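Local atomic coordinates of catalase (Bacillus pumilus, PDB entry 4QOR), a protein that catalyses the breakdown of hydrogen peroxide to water and oxygen at a buried haem, and is seen here with 2-chlorophenol bound. Residues R109-F114 with T179-D184. Numbering follows the deposited sequence.
With 2CH (2-chlorophenol), chain G; HEM (protoporphyrin IX containing Fe), chain E.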
ATOM      1  N   ARG A 109      24.911 -15.734  15.345  1.00 22.49           N
ATOM      2  CA  ARG A 109      25.411 -16.527  14.210  1.00 24.41           C
ATOM      3  C   ARG A 109      24.540 -16.320  12.952  1.00 22.55           C
ATOM      4  O   ARG A 109      23.323 -16.337  13.037  1.00 23.26           O
ATOM      5  CB  ARG A 109      25.438 -18.010  14.603  1.00 25.06           C
ATOM      6  CG  ARG A 109      26.066 -18.930  13.567  1.00 25.51           C
ATOM      7  CD  ARG A 109      26.289 -20.340  14.105  1.00 27.33           C
ATOM      8  NE  ARG A 109      27.015 -20.354  15.383  1.00 27.39           N
ATOM      9  CZ  ARG A 109      28.319 -20.160  15.530  1.00 27.36           C
ATOM     10  NH1 ARG A 109      29.126 -20.036  14.478  1.00 29.92           N
ATOM     11  NH2 ARG A 109      28.843 -20.162  16.734  1.00 27.94           N
ATOM     12  N   ASP A 110      25.181 -16.165  11.805  1.00 22.17           N
ATOM     13  CA  ASP A 110      24.496 -15.903  10.542  1.00 21.39           C
ATOM     14  C   ASP A 110      25.591 -15.646   9.547  1.00 20.50           C
ATOM     15  O   ASP A 110      26.581 -15.020   9.894  1.00 20.79           O
ATOM     16  CB  ASP A 110      23.606 -14.622  10.652  1.00 20.18           C
ATOM     17  CG  ASP A 110      22.101 -14.892  10.522  1.00 19.91           C
ATOM     18  OD1 ASP A 110      21.645 -16.041  10.261  1.00 17.88           O
ATOM     19  OD2 ASP A 110      21.328 -13.894  10.751  1.00 18.32           O
ATOM     20  N   PRO A 111      25.368 -16.003   8.271  1.00 21.04           N
ATOM     21  CA  PRO A 111      26.070 -15.258   7.217  1.00 20.87           C
ATOM     22  C   PRO A 111      25.884 -13.764   7.363  1.00 21.59           C
ATOM     23  O   PRO A 111      24.894 -13.314   7.918  1.00 20.93           O
ATOM     24  CB  PRO A 111      25.402 -15.720   5.926  1.00 20.83           C
ATOM     25  CG  PRO A 111      24.661 -16.957   6.301  1.00 21.51           C
ATOM     26  CD  PRO A 111      24.240 -16.761   7.726  1.00 21.08           C
ATOM     27  N   ARG A 112      26.816 -13.019   6.805  1.00 22.61           N
ATOM     28  CA  ARG A 112      26.647 -11.617   6.679  1.00 22.41           C
ATOM     29  C   ARG A 112      26.505 -11.206   5.226  1.00 21.96           C
ATOM     30  O   ARG A 112      27.238 -11.669   4.373  1.00 21.58           O
ATOM     31  CB  ARG A 112      27.851 -10.902   7.297  1.00 21.92           C
ATOM     32  CG  ARG A 112      27.647 -10.428   8.730  1.00 20.88           C
ATOM     33  CD  ARG A 112      27.331 -11.575   9.669  1.00 20.98           C
ATOM     34  NE  ARG A 112      27.209 -11.127  11.043  1.00 20.41           N
ATOM     35  CZ  ARG A 112      26.848 -11.895  12.072  1.00 20.27           C
ATOM     36  NH1 ARG A 112      26.560 -13.164  11.896  1.00 20.02           N
ATOM     37  NH2 ARG A 112      26.740 -11.360  13.289  1.00 19.75           N
ATOM     38  N   GLY A 113      25.549 -10.320   4.971  1.00 19.86           N
ATOM     39  CA  GLY A 113      25.401  -9.739   3.686  1.00 18.53           C
ATOM     40  C   GLY A 113      26.451  -8.735   3.358  1.00 18.43           C
ATOM     41  O   GLY A 113      26.968  -8.067   4.235  1.00 19.55           O
ATOM     42  N   PHE A 114      26.782  -8.636   2.068  1.00 19.29           N
ATOM     43  CA  PHE A 114      27.892  -7.827   1.578  1.00 20.09           C
ATOM     44  C   PHE A 114      27.477  -7.378   0.199  1.00 19.82           C
ATOM     45  O   PHE A 114      27.823  -7.983  -0.775  1.00 20.32           O
ATOM     46  CB  PHE A 114      29.165  -8.704   1.538  1.00 21.37           C
ATOM     47  CG  PHE A 114      30.468  -7.934   1.470  1.00 22.10           C
ATOM     48  CD1 PHE A 114      30.647  -6.871   0.591  1.00 22.69           C
ATOM     49  CD2 PHE A 114      31.560  -8.343   2.226  1.00 23.69           C
ATOM     50  CE1 PHE A 114      31.866  -6.204   0.495  1.00 23.27           C
ATOM     51  CE2 PHE A 114      32.801  -7.667   2.152  1.00 23.16           C
ATOM     52  CZ  PHE A 114      32.951  -6.598   1.296  1.00 22.55           C
ATOM     53  N   THR A 179      29.349 -26.480   7.503  1.00 23.63           N
ATOM     54  CA  THR A 179      30.727 -26.648   7.881  1.00 23.56           C
ATOM     55  C   THR A 179      31.517 -25.314   7.921  1.00 23.71           C
ATOM     56  O   THR A 179      32.503 -25.207   8.665  1.00 24.01           O
ATOM     57  CB  THR A 179      31.397 -27.650   6.924  1.00 23.17           C
ATOM     58  OG1 THR A 179      30.630 -28.872   6.956  1.00 23.09           O
ATOM     59  CG2 THR A 179      32.823 -27.918   7.336  1.00 24.27           C
ATOM     60  N   TRP A 180      31.095 -24.315   7.137  1.00 22.30           N
ATOM     61  CA  TRP A 180      31.643 -22.974   7.268  1.00 22.75           C
ATOM     62  C   TRP A 180      30.966 -22.180   8.386  1.00 23.99           C
ATOM     63  O   TRP A 180      31.630 -21.483   9.165  1.00 23.63           O
ATOM     64  CB  TRP A 180      31.472 -22.172   5.959  1.00 23.56           C
ATOM     65  CG  TRP A 180      32.356 -22.507   4.827  1.00 24.92           C
ATOM     66  CD1 TRP A 180      32.275 -23.600   4.034  1.00 24.96           C
ATOM     67  CD2 TRP A 180      33.432 -21.704   4.290  1.00 24.88           C
ATOM     68  NE1 TRP A 180      33.226 -23.545   3.066  1.00 26.01           N
ATOM     69  CE2 TRP A 180      33.964 -22.402   3.218  1.00 26.21           C
ATOM     70  CE3 TRP A 180      34.011 -20.505   4.650  1.00 25.67           C
ATOM     71  CZ2 TRP A 180      35.048 -21.934   2.486  1.00 27.52           C
ATOM     72  CZ3 TRP A 180      35.077 -20.035   3.921  1.00 27.06           C
ATOM     73  CH2 TRP A 180      35.599 -20.755   2.871  1.00 27.13           C
ATOM     74  N   LEU A 181      29.643 -22.222   8.405  1.00 23.62           N
ATOM     75  CA  LEU A 181      28.845 -21.328   9.281  1.00 25.70           C
ATOM     76  C   LEU A 181      29.024 -21.659  10.769  1.00 26.34           C
ATOM     77  O   LEU A 181      28.871 -20.789  11.618  1.00 24.38           O
ATOM     78  CB  LEU A 181      27.377 -21.432   8.917  1.00 26.33           C
ATOM     79  CG  LEU A 181      26.378 -20.560   9.687  1.00 27.53           C
ATOM     80  CD1 LEU A 181      26.567 -19.091   9.404  1.00 28.10           C
ATOM     81  CD2 LEU A 181      24.972 -21.004   9.361  1.00 27.17           C
ATOM     82  N   PHE A 182      29.355 -22.918  11.076  1.00 25.95           N
ATOM     83  CA  PHE A 182      29.583 -23.306  12.426  1.00 26.51           C
ATOM     84  C   PHE A 182      31.044 -23.276  12.841  1.00 26.35           C
ATOM     85  O   PHE A 182      31.373 -23.604  14.012  1.00 27.63           O
ATOM     86  CB  PHE A 182      28.885 -24.638  12.700  1.00 28.30           C
ATOM     87  CG  PHE A 182      27.425 -24.468  12.984  1.00 28.08           C
ATOM     88  CD1 PHE A 182      27.011 -24.096  14.247  1.00 30.34           C
ATOM     89  CD2 PHE A 182      26.499 -24.585  11.985  1.00 28.32           C
ATOM     90  CE1 PHE A 182      25.675 -23.869  14.505  1.00 29.98           C
ATOM     91  CE2 PHE A 182      25.156 -24.369  12.237  1.00 28.66           C
ATOM     92  CZ  PHE A 182      24.742 -24.037  13.506  1.00 29.31           C
ATOM     93  N   SER A 183      31.918 -22.805  11.961  1.00 24.67           N
ATOM     94  CA  SER A 183      33.212 -22.309  12.428  1.00 24.30           C
ATOM     95  C   SER A 183      32.946 -21.006  13.134  1.00 23.87           C
ATOM     96  O   SER A 183      31.806 -20.567  13.195  1.00 25.35           O
ATOM     97  CB  SER A 183      34.183 -22.107  11.280  1.00 24.20           C
ATOM     98  OG  SER A 183      33.921 -20.926  10.533  1.00 25.16           O
ATOM     99  N   ASP A 184      33.966 -20.373  13.672  1.00 23.03           N
ATOM    100  CA  ASP A 184      33.737 -19.106  14.293  1.00 24.81           C
ATOM    101  C   ASP A 184      33.474 -17.984  13.286  1.00 24.98           C
ATOM    102  O   ASP A 184      33.070 -16.902  13.661  1.00 25.11           O
ATOM    103  CB  ASP A 184      34.859 -18.730  15.252  1.00 24.09           C
ATOM    104  CG  ASP A 184      34.860 -19.605  16.543  1.00 26.28           C
ATOM    105  OD1 ASP A 184      33.825 -20.177  16.983  1.00 23.52           O
ATOM    106  OD2 ASP A 184      35.958 -19.680  17.123  1.00 29.07           O
TER
HETATM  107  C1  2CH G 503      21.863 -20.343  10.293  1.00 37.92           C
HETATM  108  C2  2CH G 503      21.866 -19.108  10.903  1.00 35.36           C
HETATM  109  C3  2CH G 503      22.042 -19.103  12.277  1.00 36.07           C
HETATM  110  C4  2CH G 503      22.197 -20.271  13.040  1.00 37.31           C
HETATM  111  C5  2CH G 503      22.204 -21.520  12.450  1.00 36.23           C
HETATM  112  C6  2CH G 503      22.033 -21.564  11.089  1.00 38.56           C
HETATM  113  O   2CH G 503      21.723 -20.540   8.961  1.00 38.45           O
HETATM  114 CL8  2CH G 503      21.964 -23.059  10.092  1.00 45.51          CL
HETATM  115  CHA HEM E 501      18.437  -9.648   0.934  0.50 17.89           C
HETATM  116  CHB HEM E 501      16.032 -13.123  -1.493  0.50 18.55           C
HETATM  117  CHC HEM E 501      20.149 -15.815  -1.529  0.50 19.54           C
HETATM  118  CHD HEM E 501      22.624 -11.894  -0.125  0.50 18.06           C
HETATM  119  C1A HEM E 501      17.441 -10.379   0.331  0.50 17.94           C
HETATM  120  C2A HEM E 501      16.102  -9.919   0.190  0.50 17.18           C
HETATM  121  C3A HEM E 501      15.447 -10.900  -0.496  0.50 17.25           C
HETATM  122  C4A HEM E 501      16.354 -11.952  -0.810  0.50 17.93           C
HETATM  123  CMA HEM E 501      14.010 -10.888  -0.909  0.50 16.81           C
HETATM  124  CAA HEM E 501      15.529  -8.605   0.682  0.50 16.22           C
HETATM  125  CBA HEM E 501      16.063  -7.517  -0.262  0.50 15.92           C
HETATM  126  CGA HEM E 501      15.446  -6.136  -0.141  0.50 15.60           C
HETATM  127  O1A HEM E 501      15.942  -5.106  -0.730  0.50 14.83           O
HETATM  128  O2A HEM E 501      14.410  -6.026   0.523  0.50 15.00           O
HETATM  129  C1B HEM E 501      16.965 -14.175  -1.709  0.50 19.16           C
HETATM  130  C2B HEM E 501      16.648 -15.431  -2.342  0.50 19.58           C
HETATM  131  C3B HEM E 501      17.790 -16.170  -2.329  0.50 19.42           C
HETATM  132  C4B HEM E 501      18.831 -15.356  -1.682  0.50 19.37           C
HETATM  133  CMB HEM E 501      15.359 -15.945  -2.919  0.50 19.39           C
HETATM  134  CAB HEM E 501      17.976 -17.507  -2.880  0.50 19.50           C
HETATM  135  CBB HEM E 501      17.000 -18.001  -3.614  0.50 20.00           C
HETATM  136  C1C HEM E 501      21.161 -14.958  -1.174  0.50 19.15           C
HETATM  137  C2C HEM E 501      22.481 -15.162  -1.555  0.50 19.43           C
HETATM  138  C3C HEM E 501      23.202 -14.049  -1.163  0.50 18.61           C
HETATM  139  C4C HEM E 501      22.295 -13.144  -0.575  0.50 19.04           C
HETATM  140  CMC HEM E 501      22.966 -16.421  -2.238  0.50 19.23           C
HETATM  141  CAC HEM E 501      24.612 -13.781  -1.379  0.50 18.82           C
HETATM  142  CBC HEM E 501      25.250 -14.506  -2.276  0.50 18.68           C
HETATM  143  C1D HEM E 501      21.626 -10.998   0.263  0.50 18.52           C
HETATM  144  C2D HEM E 501      22.000  -9.710   0.845  0.50 18.33           C
HETATM  145  C3D HEM E 501      20.850  -9.098   1.160  0.50 18.02           C
HETATM  146  C4D HEM E 501      19.772 -10.012   0.774  0.50 18.07           C
HETATM  147  CMD HEM E 501      23.423  -9.231   1.028  0.50 18.45           C
HETATM  148  CAD HEM E 501      20.720  -7.740   1.775  0.50 17.75           C
HETATM  149  CBD HEM E 501      20.767  -6.734   0.614  0.50 17.35           C
HETATM  150  CGD HEM E 501      20.507  -5.380   1.186  0.50 17.60           C
HETATM  151  O1D HEM E 501      21.504  -4.810   1.661  0.50 17.97           O
HETATM  152  O2D HEM E 501      19.336  -4.864   1.211  0.50 16.80           O
HETATM  153  NA  HEM E 501      17.577 -11.625  -0.302  0.50 18.16           N
HETATM  154  NB  HEM E 501      18.277 -14.200  -1.351  0.50 19.22           N
HETATM  155  NC  HEM E 501      21.058 -13.724  -0.666  0.50 18.81           N
HETATM  156  ND  HEM E 501      20.299 -11.137   0.248  0.50 18.18           N
HETATM  157 FE   HEM E 501      19.340 -12.595  -0.451  0.50 20.57          FE
HETATM  158  O   HOH W   1      31.433 -18.422  16.766  1.00 27.04           O
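The loop R109-R112, running into the β-barrel strand that starts at G113 beside the haem, passes the last turn of helix 175-181, with the CA atoms of P111 and L181 7.0 Å apart. R109 carries the polar part of the contact. Its CG lies anti to the backbone N (chi1 -174°) and the chain then bends at chi3, which brings the guanidinium edge to the backbone carbonyls where the helix gives way to loop. R109 NH1 donates to L181 O at 3.0 Å; the donor lies in the carbonyl plane, while L181 O sits 16° out of the guanidinium plane, and a weak, more bent bond joins the same nitrogen to S183 O. A water accepting from R109 NH2 and donating to D184 OD1 links the two opposite charges. Lower on the same side chain, R109 CD sits over one face of the F182 ring, 4.0 Å from its centroid, in a CH-pi contact; ring and guanidinium planes are 21° apart. L181 divides its branches: CD1 packs 3.7 Å from P111 CD, while L181 CD2 lies 3.3 Å from the O of 2-chlorophenol. With D110 OD1 and F182 CZ it borders this ligand, so both segments together wall the 2-chlorophenol site; D110 OD2 is held by the backbone N atoms of V98 and I99. Helix 434-448 flanks F182 through L440 and L444, and N443 binds F182 O and D184 OD1; strand 113-120 pairs with strands 88-96 and 123-130, its G113 against a haem methyl.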